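Local coordinates for alpha-14 giardin (Giardia lamblia, PDB 3CHK), which may act as a calcium-regulated structural element of the annexin family that links the phospholipid bilayer to the underlying axoneme, at residues D229-K234 against A248-V253. Numbering follows the deposited sequence.
With CA (calcium ion), chain E.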
loop_
_atom_site.group_PDB
_atom_site.type_symbol
_atom_site.label_atom_id
_atom_site.label_comp_id
_atom_site.label_asym_id
_atom_site.label_seq_id
_atom_site.Cartn_x
_atom_site.Cartn_y
_atom_site.Cartn_z
ATOM N N ASP A 229 10.934 11.059 3.704
ATOM C CA ASP A 229 11.033 11.542 2.316
ATOM C C ASP A 229 11.577 10.414 1.428
ATOM O O ASP A 229 11.017 10.143 0.362
ATOM C CB ASP A 229 11.984 12.754 2.189
ATOM C CG ASP A 229 11.406 14.068 2.723
ATOM O OD1 ASP A 229 10.184 14.168 3.051
ATOM O OD2 ASP A 229 12.219 15.046 2.801
ATOM N N GLU A 230 12.678 9.799 1.847
ATOM C CA GLU A 230 13.330 8.764 1.028
ATOM C C GLU A 230 12.417 7.549 0.851
ATOM O O GLU A 230 12.256 7.040 -0.266
ATOM C CB GLU A 230 14.683 8.358 1.624
ATOM C CG GLU A 230 15.420 7.362 0.743
ATOM C CD GLU A 230 16.728 6.907 1.331
ATOM O OE1 GLU A 230 17.457 7.764 1.876
ATOM O OE2 GLU A 230 17.002 5.693 1.248
ATOM N N TYR A 231 11.788 7.109 1.940
ATOM C CA TYR A 231 10.832 6.013 1.835
ATOM C C TYR A 231 9.689 6.351 0.859
ATOM O O TYR A 231 9.313 5.515 -0.004
ATOM C CB TYR A 231 10.272 5.651 3.235
ATOM C CG TYR A 231 9.209 4.592 3.137
ATOM C CD1 TYR A 231 9.547 3.237 3.052
ATOM C CD2 TYR A 231 7.841 4.946 3.101
ATOM C CE1 TYR A 231 8.548 2.230 2.935
ATOM C CE2 TYR A 231 6.825 3.965 2.985
ATOM C CZ TYR A 231 7.180 2.604 2.902
ATOM O OH TYR A 231 6.225 1.593 2.807
ATOM N N ALA A 232 9.162 7.572 0.981
ATOM C CA ALA A 232 8.010 7.972 0.184
ATOM C C ALA A 232 8.363 7.978 -1.306
ATOM O O ALA A 232 7.621 7.449 -2.138
ATOM C CB ALA A 232 7.507 9.336 0.607
ATOM N N PHE A 233 9.506 8.580 -1.649
ATOM C CA PHE A 233 9.872 8.646 -3.063
ATOM C C PHE A 233 10.315 7.325 -3.621
ATOM O O PHE A 233 10.011 7.055 -4.779
ATOM C CB PHE A 233 10.909 9.755 -3.316
ATOM C CG PHE A 233 10.287 11.128 -3.391
ATOM C CD1 PHE A 233 9.982 11.825 -2.213
ATOM C CD2 PHE A 233 9.953 11.712 -4.627
ATOM C CE1 PHE A 233 9.367 13.121 -2.258
ATOM C CE2 PHE A 233 9.347 12.996 -4.706
ATOM C CZ PHE A 233 9.041 13.706 -3.510
ATOM N N LYS A 234 10.990 6.491 -2.824
ATOM C CA LYS A 234 11.272 5.129 -3.280
ATOM C C LYS A 234 9.971 4.355 -3.495
ATOM O O LYS A 234 9.886 3.575 -4.424
ATOM C CB LYS A 234 12.193 4.361 -2.331
ATOM C CG LYS A 234 13.611 4.893 -2.307
ATOM C CD LYS A 234 14.383 4.176 -1.217
ATOM C CE LYS A 234 15.840 4.211 -1.483
ATOM N NZ LYS A 234 16.686 3.694 -0.337
ATOM N N ALA A 248 6.946 -5.628 -2.229
ATOM C CA ALA A 248 8.135 -6.283 -1.603
ATOM C C ALA A 248 8.934 -5.263 -0.774
ATOM O O ALA A 248 9.413 -5.553 0.330
ATOM C CB ALA A 248 9.032 -6.920 -2.642
ATOM N N PHE A 249 9.069 -4.037 -1.314
ATOM C CA PHE A 249 9.818 -3.019 -0.612
ATOM C C PHE A 249 9.156 -2.686 0.727
ATOM O O PHE A 249 9.805 -2.688 1.775
ATOM C CB PHE A 249 9.886 -1.800 -1.509
ATOM C CG PHE A 249 10.412 -0.574 -0.846
ATOM C CD1 PHE A 249 11.631 -0.571 -0.164
ATOM C CD2 PHE A 249 9.694 0.630 -0.926
ATOM C CE1 PHE A 249 12.117 0.631 0.420
ATOM C CE2 PHE A 249 10.178 1.826 -0.320
ATOM C CZ PHE A 249 11.395 1.823 0.353
ATOM N N SER A 250 7.846 -2.459 0.684
ATOM C CA SER A 250 7.088 -2.103 1.899
ATOM C C SER A 250 7.137 -3.247 2.911
ATOM O O SER A 250 7.321 -2.999 4.099
ATOM C CB SER A 250 5.636 -1.730 1.560
ATOM O OG SER A 250 5.620 -0.520 0.806
ATOM N N MET A 251 7.045 -4.486 2.451
ATOM C CA MET A 251 7.134 -5.632 3.394
ATOM C C MET A 251 8.534 -5.700 4.038
ATOM O O MET A 251 8.686 -5.920 5.267
ATOM C CB MET A 251 6.765 -6.950 2.720
ATOM C CG MET A 251 5.305 -6.972 2.224
ATOM S SD MET A 251 4.094 -7.017 3.566
ATOM C CE MET A 251 4.338 -8.663 4.295
ATOM N N ASN A 252 9.558 -5.487 3.218
ATOM C CA ASN A 252 10.929 -5.511 3.768
ATOM C C ASN A 252 11.119 -4.446 4.833
ATOM O O ASN A 252 11.714 -4.685 5.886
ATOM C CB ASN A 252 11.951 -5.339 2.645
ATOM C CG ASN A 252 13.368 -5.412 3.168
ATOM O OD1 ASN A 252 13.997 -4.398 3.356
ATOM N ND2 ASN A 252 13.856 -6.626 3.408
ATOM N N VAL A 253 10.605 -3.250 4.563
ATOM C CA VAL A 253 10.714 -2.153 5.517
ATOM C C VAL A 253 9.981 -2.503 6.821
ATOM O O VAL A 253 10.508 -2.233 7.906
ATOM C CB VAL A 253 10.270 -0.822 4.917
ATOM C CG1 VAL A 253 10.287 0.280 5.991
ATOM C CG2 VAL A 253 11.220 -0.443 3.755
HETATM CA CA CA E . 19.395 9.090 1.531
HETATM O O HOH W 1 20.422 7.461 1.650
HETATM O O HOH W 2 22.146 9.043 1.010
HETATM O O HOH W 3 20.560 11.382 1.500
#
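Tyr231 and Phe249 carry most of this contact between helices 227-241 and 243-255. The two segments run nearly antiparallel, at 152°, with their axes 11.4 Å apart, and side chains span the gap. In both residues CG lies anti to the backbone N (chi1 176° for Tyr231), which carries each ring across to the other helix. The ring planes are inclined by 28° and strongly offset, so little of one ring covers the other. The closest atoms are Tyr231 CD1 and Phe249 CZ, 3.6 Å apart. Val253 CG2 fills in at the edge of the tyrosine ring, 3.9 Å from Tyr231 CE1. Lys234 crosses Phe249 at about a right angle and lays its CB 3.8 Å from Phe249 CZ. Beyond CB its chain runs extended to the carboxylate of Glu230, where Lys234 NZ meets Glu230 OE2 on the anti side, 2.6 Å away, in a salt bridge. NZ forms another with the Glu222 carboxylate. The other carboxylate oxygen, Glu230 OE1, binds calcium at 2.4 Å, with the backbone oxygens of Glu222 and Phe225, the Gln226 side chain and waters. This suits the calcium-dependent lipid binding of annexins. At the far end of its ring, Tyr231 OH is hydrogen-bonded to Asp106. Ser250 OG lies 3.0 Å from Tyr231 OH, within hydrogen-bonding distance. The tyrosine ring also has a cation-pi contact with Arg264. The contact thus joins the two helices through a buried apolar centre with a polar group at one border. Through Lys234, the packing is linked to a ligand of the calcium ion, and the lysine charge probably offsets part of the negative charge of the two glutamates there.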